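Long-range contacts in acyl-coenzyme A oxidase acox-1.1 (Caenorhabditis elegans, PDB 5K3H), which catalyses the first step of peroxisomal beta-oxidation, the FAD-dependent desaturation of acyl-CoAs by oxygen to (2E)-enoyl-CoAs and hydrogen peroxide: residues Gly147-Thr152 / Val201-Met206; Thr152-Gly157 / Leu186-Gly191; Gly191-Ser196 / Gly251-Asn256. All blocks are in the same frame, centred on the assembly; numbering follows the deposited sequence.

Contact 1: Gly147-Thr152 / Val201-Met206; sequences GTYAQT and VVVAHM
T148 and V201 begin a short parallel ladder in the beta domain that acyl-CoA oxidases share with acyl-CoA dehydrogenases, with strand 147-150 and the 201-206 part of strand 199-208 running side by side at 11°. The backbone O of T148 takes the N-H of V201 at 3.0 Å, while T148 OG1 bonds the carbonyl of G191. Next comes Y149, paired with V201. Its CG is anti to the backbone N (chi1 -172°), which brings the ring nearer the second strand and lays it obliquely against V201 and V203. CE1 of Y149 comes to 3.8 Å from V201 CG1, and its OH lies 3.4 Å from V203 CG2; M119 and A123 of helix 114-127 also pack on this ring. Cutting Y149 back to an alanine would probably open a gap between the methyls of V201 and V203 and that helix. A150 is gripped at both ends of its backbone: its N reaches V201 O at 2.8 Å, and its O receives V203 N at 3.0 Å. Its CB lies on the other face, 4.0 Å from V202 CG2. Y149 to T152 belong to the FAD site shared between the two subunits. At Q151 the strand has ended; the extended side chain runs alongside V203, and NE2 sits at the edge of the Y149 ring, in its plane, 3.9 Å from V203 CG2.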
loop_
_atom_site.group_PDB
_atom_site.type_symbol
_atom_site.label_atom_id
_atom_site.label_comp_id
_atom_site.label_asym_id
_atom_site.label_seq_id
_atom_site.Cartn_x
_atom_site.Cartn_y
_atom_site.Cartn_z
ATOM N N GLY B 147 9.319 29.809 -5.081
ATOM C CA GLY B 147 8.142 29.722 -5.908
ATOM C C GLY B 147 7.658 28.290 -6.030
ATOM O O GLY B 147 8.360 27.329 -5.714
ATOM N N THR B 148 6.417 28.178 -6.489
ATOM C CA THR B 148 5.799 26.904 -6.807
ATOM C C THR B 148 4.895 27.135 -8.013
ATOM O O THR B 148 4.840 28.235 -8.573
ATOM C CB THR B 148 5.058 26.346 -5.575
ATOM O OG1 THR B 148 4.477 25.069 -5.873
ATOM C CG2 THR B 148 3.967 27.315 -5.119
ATOM N N TYR B 149 4.187 26.087 -8.417
ATOM C CA TYR B 149 3.293 26.130 -9.564
ATOM C C TYR B 149 1.904 25.759 -9.057
ATOM O O TYR B 149 1.724 24.703 -8.446
ATOM C CB TYR B 149 3.789 25.166 -10.642
ATOM C CG TYR B 149 3.061 25.246 -11.955
ATOM C CD1 TYR B 149 3.456 26.154 -12.914
ATOM C CD2 TYR B 149 2.002 24.408 -12.251
ATOM C CE1 TYR B 149 2.814 26.245 -14.129
ATOM C CE2 TYR B 149 1.344 24.497 -13.480
ATOM C CZ TYR B 149 1.764 25.421 -14.406
ATOM O OH TYR B 149 1.141 25.539 -15.623
ATOM N N ALA B 150 0.933 26.637 -9.261
ATOM C CA ALA B 150 -0.369 26.510 -8.599
ATOM C C ALA B 150 -1.431 26.321 -9.664
ATOM O O ALA B 150 -1.882 27.290 -10.279
ATOM C CB ALA B 150 -0.662 27.728 -7.721
ATOM N N GLN B 151 -1.815 25.067 -9.896
ATOM C CA GLN B 151 -2.818 24.757 -10.911
ATOM C C GLN B 151 -4.058 24.103 -10.320
ATOM O O GLN B 151 -5.174 24.613 -10.495
ATOM C CB GLN B 151 -2.192 23.874 -12.000
ATOM C CG GLN B 151 -3.151 23.459 -13.078
ATOM C CD GLN B 151 -2.463 22.620 -14.127
ATOM O OE1 GLN B 151 -2.863 21.484 -14.406
ATOM N NE2 GLN B 151 -1.408 23.187 -14.727
ATOM N N THR B 152 -3.897 22.991 -9.619
ATOM C CA THR B 152 -5.051 22.207 -9.234
ATOM C C THR B 152 -5.880 22.936 -8.183
ATOM O O THR B 152 -5.366 23.662 -7.326
ATOM C CB THR B 152 -4.611 20.848 -8.709
ATOM O OG1 THR B 152 -3.893 21.039 -7.496
ATOM C CG2 THR B 152 -3.723 20.134 -9.732
ATOM N N VAL B 201 3.634 30.646 -9.910
ATOM C CA VAL B 201 3.021 30.729 -11.229
ATOM C C VAL B 201 1.636 30.097 -11.098
ATOM O O VAL B 201 1.509 28.919 -10.751
ATOM C CB VAL B 201 3.871 30.022 -12.299
ATOM C CG1 VAL B 201 3.149 30.033 -13.647
ATOM C CG2 VAL B 201 5.275 30.647 -12.415
ATOM N N VAL B 202 0.595 30.868 -11.383
ATOM C CA VAL B 202 -0.781 30.480 -11.094
ATOM C C VAL B 202 -1.524 30.304 -12.409
ATOM O O VAL B 202 -1.391 31.132 -13.323
ATOM C CB VAL B 202 -1.468 31.524 -10.200
ATOM C CG1 VAL B 202 -2.949 31.202 -10.007
ATOM C CG2 VAL B 202 -0.750 31.594 -8.867
ATOM N N VAL B 203 -2.282 29.211 -12.520
ATOM C CA VAL B 203 -3.090 28.936 -13.702
ATOM C C VAL B 203 -4.517 29.391 -13.431
ATOM O O VAL B 203 -5.091 29.078 -12.382
ATOM C CB VAL B 203 -3.028 27.451 -14.089
ATOM C CG1 VAL B 203 -3.822 27.218 -15.346
ATOM C CG2 VAL B 203 -1.590 27.035 -14.311
ATOM N N ALA B 204 -5.085 30.136 -14.376
ATOM C CA ALA B 204 -6.398 30.742 -14.226
ATOM C C ALA B 204 -6.988 30.977 -15.610
ATOM O O ALA B 204 -6.258 31.180 -16.583
ATOM C CB ALA B 204 -6.319 32.062 -13.446
ATOM N N HIS B 205 -8.316 30.975 -15.680
ATOM C CA HIS B 205 -9.012 31.280 -16.921
ATOM C C HIS B 205 -8.994 32.773 -17.209
ATOM O O HIS B 205 -9.436 33.573 -16.375
ATOM C CB HIS B 205 -10.451 30.784 -16.841
ATOM C CG HIS B 205 -10.595 29.315 -17.079
ATOM N ND1 HIS B 205 -11.811 28.721 -17.343
ATOM C CD2 HIS B 205 -9.672 28.328 -17.127
ATOM C CE1 HIS B 205 -11.629 27.427 -17.526
ATOM N NE2 HIS B 205 -10.341 27.166 -17.407
ATOM N N MET B 206 -8.533 33.150 -18.407
ATOM C CA MET B 206 -8.337 34.559 -18.739
ATOM C C MET B 206 -9.548 35.137 -19.475
ATOM O O MET B 206 -9.894 34.701 -20.578
ATOM C CB MET B 206 -7.069 34.766 -19.572
ATOM C CG MET B 206 -6.731 36.248 -19.737
ATOM S SD MET B 206 -5.082 36.557 -20.391
ATOM C CE MET B 206 -5.239 35.880 -22.058
#

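Contact 2: Thr152-Gly157 / Leu186-Gly191; sequences TEMGHG and LKWWPG
T152 binds both the N and the O of W188, one through its own carbonyl and the other through its hydroxyl. W188 N donates to T152 O at 2.9 Å, and T152 OG1 donates to W188 O over a short 2.6 Å. A chi1 of 66° puts OG1 there, between the backbone N and the carbonyl carbon. T152, G157 and G191 belong to the FAD site shared between the subunits. One residue on, E153 and K187 form a single beta bridge, and their side chains cross in a salt bridge: K187 NZ meets OE2 of E153 at 2.9 Å, on the anti side of OE2, 18° out of the carboxylate plane. Both charges have further partners, the lysine in the carbonyls of Q151 and V203, the glutamate in E164 N and T165 OG1, so this buried pair is likely to be locked in place. E153 also starts a type I turn that ends at H156. M154 N bonds L186 O at 2.8 Å, and its bent side chain places SD over one face of W188, offset toward the rim, 4.3 Å from the centroid of the six-membered ring: a Met-aromatic contact. Its CE methyl touches both L186 CD1 and W188 CZ3. From the second subunit, H412 and R320 bond M154 O, and A644 of helix 636-645 packs on W188. In its own chain, strand 187-188 pairs on with strand 251-255, and both the turn and W188 face the second subunit.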
loop_
_atom_site.group_PDB
_atom_site.type_symbol
_atom_site.label_atom_id
_atom_site.label_comp_id
_atom_site.label_asym_id
_atom_site.label_seq_id
_atom_site.Cartn_x
_atom_site.Cartn_y
_atom_site.Cartn_z
ATOM N N THR B 152 -3.897 22.991 -9.619
ATOM C CA THR B 152 -5.051 22.207 -9.234
ATOM C C THR B 152 -5.880 22.936 -8.183
ATOM O O THR B 152 -5.366 23.662 -7.326
ATOM C CB THR B 152 -4.611 20.848 -8.709
ATOM O OG1 THR B 152 -3.893 21.039 -7.496
ATOM C CG2 THR B 152 -3.723 20.134 -9.732
ATOM N N GLU B 153 -7.180 22.701 -8.243
ATOM C CA GLU B 153 -8.125 23.360 -7.376
ATOM C C GLU B 153 -8.845 22.320 -6.536
ATOM O O GLU B 153 -8.865 21.132 -6.868
ATOM C CB GLU B 153 -9.109 24.180 -8.199
ATOM C CG GLU B 153 -8.465 25.386 -8.803
ATOM C CD GLU B 153 -9.338 26.059 -9.820
ATOM O OE1 GLU B 153 -10.508 25.627 -9.969
ATOM O OE2 GLU B 153 -8.856 27.014 -10.473
ATOM N N MET B 154 -9.394 22.795 -5.412
ATOM C CA MET B 154 -10.158 21.959 -4.493
ATOM C C MET B 154 -11.173 21.078 -5.222
ATOM O O MET B 154 -11.219 19.865 -5.008
ATOM C CB MET B 154 -10.837 22.867 -3.458
ATOM C CG MET B 154 -12.035 22.289 -2.719
ATOM S SD MET B 154 -11.701 21.886 -1.012
ATOM C CE MET B 154 -11.810 23.473 -0.255
ATOM N N GLY B 155 -11.943 21.656 -6.134
ATOM C CA GLY B 155 -12.965 20.935 -6.854
ATOM C C GLY B 155 -12.576 20.440 -8.219
ATOM O O GLY B 155 -13.424 19.872 -8.911
ATOM N N HIS B 156 -11.334 20.660 -8.632
ATOM C CA HIS B 156 -10.908 20.219 -9.954
ATOM C C HIS B 156 -9.416 19.937 -10.032
ATOM O O HIS B 156 -8.594 20.836 -9.855
ATOM C CB HIS B 156 -11.284 21.260 -11.013
ATOM C CG HIS B 156 -12.691 21.756 -10.906
ATOM N ND1 HIS B 156 -13.751 21.127 -11.521
ATOM C CD2 HIS B 156 -13.212 22.825 -10.258
ATOM C CE1 HIS B 156 -14.866 21.785 -11.255
ATOM N NE2 HIS B 156 -14.567 22.819 -10.490
ATOM N N GLY B 157 -9.073 18.685 -10.305
ATOM C CA GLY B 157 -7.687 18.302 -10.426
ATOM C C GLY B 157 -7.249 18.125 -11.865
ATOM O O GLY B 157 -6.208 18.639 -12.288
ATOM N N LEU B 186 -10.545 27.311 -4.793
ATOM C CA LEU B 186 -9.255 27.425 -4.142
ATOM C C LEU B 186 -8.231 26.616 -4.907
ATOM O O LEU B 186 -8.523 25.500 -5.339
ATOM C CB LEU B 186 -9.328 26.905 -2.708
ATOM C CG LEU B 186 -10.035 27.721 -1.630
ATOM C CD1 LEU B 186 -10.351 26.845 -0.430
ATOM C CD2 LEU B 186 -9.222 28.982 -1.223
ATOM N N LYS B 187 -7.054 27.189 -5.132
ATOM C CA LYS B 187 -5.922 26.336 -5.445
ATOM C C LYS B 187 -5.703 25.419 -4.249
ATOM O O LYS B 187 -5.845 25.849 -3.101
ATOM C CB LYS B 187 -4.670 27.163 -5.756
ATOM C CG LYS B 187 -4.801 28.065 -6.983
ATOM C CD LYS B 187 -5.444 27.285 -8.103
ATOM C CE LYS B 187 -5.351 27.972 -9.458
ATOM N NZ LYS B 187 -5.994 27.128 -10.506
ATOM N N TRP B 188 -5.431 24.135 -4.516
ATOM C CA TRP B 188 -5.388 23.107 -3.468
ATOM C C TRP B 188 -4.496 21.992 -3.974
ATOM O O TRP B 188 -4.711 21.525 -5.095
ATOM C CB TRP B 188 -6.787 22.578 -3.133
ATOM C CG TRP B 188 -6.883 21.825 -1.809
ATOM C CD1 TRP B 188 -6.484 20.537 -1.553
ATOM C CD2 TRP B 188 -7.418 22.324 -0.574
ATOM N NE1 TRP B 188 -6.724 20.214 -0.232
ATOM C CE2 TRP B 188 -7.301 21.295 0.386
ATOM C CE3 TRP B 188 -7.990 23.543 -0.187
ATOM C CZ2 TRP B 188 -7.728 21.448 1.697
ATOM C CZ3 TRP B 188 -8.404 23.692 1.131
ATOM C CH2 TRP B 188 -8.267 22.649 2.054
ATOM N N TRP B 189 -3.434 21.645 -3.191
ATOM C CA TRP B 189 -2.378 20.637 -3.415
ATOM C C TRP B 189 -1.023 21.119 -3.957
ATOM O O TRP B 189 -0.066 20.335 -3.861
ATOM C CB TRP B 189 -2.867 19.486 -4.327
ATOM C CG TRP B 189 -3.637 18.472 -3.546
ATOM C CD1 TRP B 189 -4.985 18.262 -3.569
ATOM C CD2 TRP B 189 -3.101 17.566 -2.568
ATOM N NE1 TRP B 189 -5.316 17.276 -2.677
ATOM C CE2 TRP B 189 -4.178 16.833 -2.049
ATOM C CE3 TRP B 189 -1.808 17.303 -2.091
ATOM C CZ2 TRP B 189 -4.014 15.867 -1.069
ATOM C CZ3 TRP B 189 -1.640 16.329 -1.122
ATOM C CH2 TRP B 189 -2.738 15.623 -0.617
ATOM N N PRO B 190 -0.855 22.329 -4.524
ATOM C CA PRO B 190 0.494 22.736 -4.965
ATOM C C PRO B 190 1.521 22.637 -3.851
ATOM O O PRO B 190 1.319 23.144 -2.746
ATOM C CB PRO B 190 0.300 24.185 -5.412
ATOM C CG PRO B 190 -1.105 24.235 -5.881
ATOM C CD PRO B 190 -1.854 23.332 -4.950
ATOM N N GLY B 191 2.619 21.945 -4.143
ATOM C CA GLY B 191 3.629 21.703 -3.128
ATOM C C GLY B 191 4.333 22.990 -2.746
ATOM O O GLY B 191 4.488 23.901 -3.564
#

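Contact 3: Gly191-Ser196 / Gly251-Asn256; sequences GNLGKS and GFLGFN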
loop_
_atom_site.group_PDB
_atom_site.type_symbol
_atom_site.label_atom_id
_atom_site.label_comp_id
_atom_site.label_asym_id
_atom_site.label_seq_id
_atom_site.Cartn_x
_atom_site.Cartn_y
_atom_site.Cartn_z
ATOM N N GLY B 191 2.619 21.945 -4.143
ATOM C CA GLY B 191 3.629 21.703 -3.128
ATOM C C GLY B 191 4.333 22.990 -2.746
ATOM O O GLY B 191 4.488 23.901 -3.564
ATOM N N ASN B 192 4.682 23.096 -1.463
ATOM C CA ASN B 192 5.420 24.224 -0.897
ATOM C C ASN B 192 4.679 25.552 -1.040
ATOM O O ASN B 192 5.289 26.619 -0.886
ATOM C CB ASN B 192 6.816 24.318 -1.506
ATOM C CG ASN B 192 7.599 23.058 -1.289
ATOM O OD1 ASN B 192 8.122 22.470 -2.234
ATOM N ND2 ASN B 192 7.664 22.613 -0.039
ATOM N N LEU B 193 3.381 25.498 -1.361
ATOM C CA LEU B 193 2.549 26.679 -1.529
ATOM C C LEU B 193 2.014 27.204 -0.203
ATOM O O LEU B 193 1.721 28.402 -0.086
ATOM C CB LEU B 193 1.371 26.363 -2.459
ATOM C CG LEU B 193 0.304 27.458 -2.624
ATOM C CD1 LEU B 193 0.907 28.745 -3.191
ATOM C CD2 LEU B 193 -0.876 26.994 -3.493
ATOM N N GLY B 194 1.858 26.335 0.792
ATOM C CA GLY B 194 1.110 26.721 1.976
ATOM C C GLY B 194 1.863 27.685 2.868
ATOM O O GLY B 194 1.271 28.618 3.424
ATOM N N LYS B 195 3.170 27.462 3.033
ATOM C CA LYS B 195 3.958 28.186 4.024
ATOM C C LYS B 195 5.290 28.732 3.510
ATOM O O LYS B 195 5.736 29.787 3.972
ATOM C CB LYS B 195 4.220 27.265 5.217
ATOM C CG LYS B 195 2.975 26.927 5.988
ATOM C CD LYS B 195 2.381 28.220 6.545
ATOM C CE LYS B 195 0.991 28.028 7.101
ATOM N NZ LYS B 195 0.445 29.274 7.727
ATOM N N SER B 196 5.912 28.052 2.538
ATOM C CA SER B 196 7.287 28.331 2.123
ATOM C C SER B 196 7.370 29.360 1.005
ATOM O O SER B 196 8.238 30.242 1.037
ATOM C CB SER B 196 7.984 27.049 1.641
ATOM O OG SER B 196 8.038 26.051 2.647
ATOM N N GLY B 251 -0.362 23.436 -0.135
ATOM C CA GLY B 251 -1.143 24.577 0.287
ATOM C C GLY B 251 -2.438 24.800 -0.468
ATOM O O GLY B 251 -2.644 24.304 -1.570
ATOM N N PHE B 252 -3.292 25.618 0.146
ATOM C CA PHE B 252 -4.440 26.237 -0.504
ATOM C C PHE B 252 -4.179 27.721 -0.744
ATOM O O PHE B 252 -3.348 28.342 -0.077
ATOM C CB PHE B 252 -5.731 26.073 0.318
ATOM C CG PHE B 252 -5.678 26.674 1.705
ATOM C CD1 PHE B 252 -5.928 28.023 1.913
ATOM C CD2 PHE B 252 -5.427 25.871 2.816
ATOM C CE1 PHE B 252 -5.900 28.565 3.204
ATOM C CE2 PHE B 252 -5.396 26.414 4.106
ATOM C CZ PHE B 252 -5.635 27.755 4.294
ATOM N N LEU B 253 -4.908 28.283 -1.716
ATOM C CA LEU B 253 -4.720 29.663 -2.135
ATOM C C LEU B 253 -6.002 30.211 -2.730
ATOM O O LEU B 253 -6.527 29.645 -3.699
ATOM C CB LEU B 253 -3.598 29.778 -3.170
ATOM C CG LEU B 253 -3.360 31.105 -3.900
ATOM C CD1 LEU B 253 -2.975 32.226 -2.938
ATOM C CD2 LEU B 253 -2.303 30.923 -4.981
ATOM N N GLY B 254 -6.461 31.338 -2.186
ATOM C CA GLY B 254 -7.610 32.035 -2.727
ATOM C C GLY B 254 -7.307 33.505 -2.923
ATOM O O GLY B 254 -6.505 34.098 -2.204
ATOM N N PHE B 255 -7.939 34.084 -3.937
ATOM C CA PHE B 255 -7.781 35.491 -4.289
ATOM C C PHE B 255 -9.114 36.202 -4.110
ATOM O O PHE B 255 -10.158 35.695 -4.555
ATOM C CB PHE B 255 -7.341 35.660 -5.735
ATOM C CG PHE B 255 -6.134 34.866 -6.095
ATOM C CD1 PHE B 255 -4.859 35.327 -5.772
ATOM C CD2 PHE B 255 -6.271 33.653 -6.769
ATOM C CE1 PHE B 255 -3.732 34.599 -6.104
ATOM C CE2 PHE B 255 -5.150 32.905 -7.111
ATOM C CZ PHE B 255 -3.877 33.376 -6.781
ATOM N N ASN B 256 -9.073 37.382 -3.489
ATOM C CA ASN B 256 -10.234 38.281 -3.396
ATOM C C ASN B 256 -9.942 39.495 -4.273
ATOM O O ASN B 256 -9.387 40.490 -3.808
ATOM C CB ASN B 256 -10.503 38.686 -1.944
ATOM C CG ASN B 256 -11.784 39.497 -1.782
ATOM O OD1 ASN B 256 -12.624 39.554 -2.694
ATOM N ND2 ASN B 256 -11.970 40.084 -0.583
#
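The loop that leaves the FAD-binding G191 folds against the start of strand 251-255, the central strand of a three-stranded antiparallel sheet in the beta domain of this acyl-CoA oxidase. Here two glycines let the backbones meet directly: G194 N lies 3.5 Å from G251 CA, and the two CA atoms are just as near, at 3.5 Å. A beta carbon on G251 would point straight into the loop, at G194 N and the carbonyl carbon of L193, so the closeness depends on the missing side chain. The rest of the contact is van der Waals and belongs to L193. With chi1 at 174° the L193 side chain heads away from its own backbone N; CD2 continues the extended line of the chain while CD1 turns off it, so CD2 does the touching, reaching along the strand past G251. That methyl lies 3.7 Å from G251 O and 3.9 Å from L253 CB. The side chains of L193 and L253 cross at about a right angle, and I236 of the adjoining strand 234-238 also packs on L193. F252, which alternates with them, points away from the loop, and its ring meets F641 of the second subunit edge-to-face. D249, two residues before G251, binds the loop: its carboxylate takes the N-H groups of K195 and S196 on OD2 and the side-chain amide of N192 on OD1, and its backbone also bonds G194. Thus the loop is held in part by bonds just before the strand and by van der Waals contact along its first three residues. At the base of the L193 side chain, CB lies across the beginning of the strand, 4.1 Å from both G251 N and G251 CA.

Overall arrangement
The three contacts sit together on one side of the chain's centre, their centres about 9 to 11 Å apart, and all carry residues of the FAD site shared between the two subunits. Contacts 1 and 2 share T152, contacts 2 and 3 share G191. The bond from T148 OG1 of contact 1 to G191 O, 2.6 Å long, ties the parallel ladder to the loop, and Y149 O packs 3.4 Å from P190 CB of contact 2. Contacts 2 and 3 meet in one sheet, where K187 N bonds L253 O at 2.9 Å. V202 of contact 1 also packs on F255 and L253 of contact 3. The second subunit touches contacts 2 and 3.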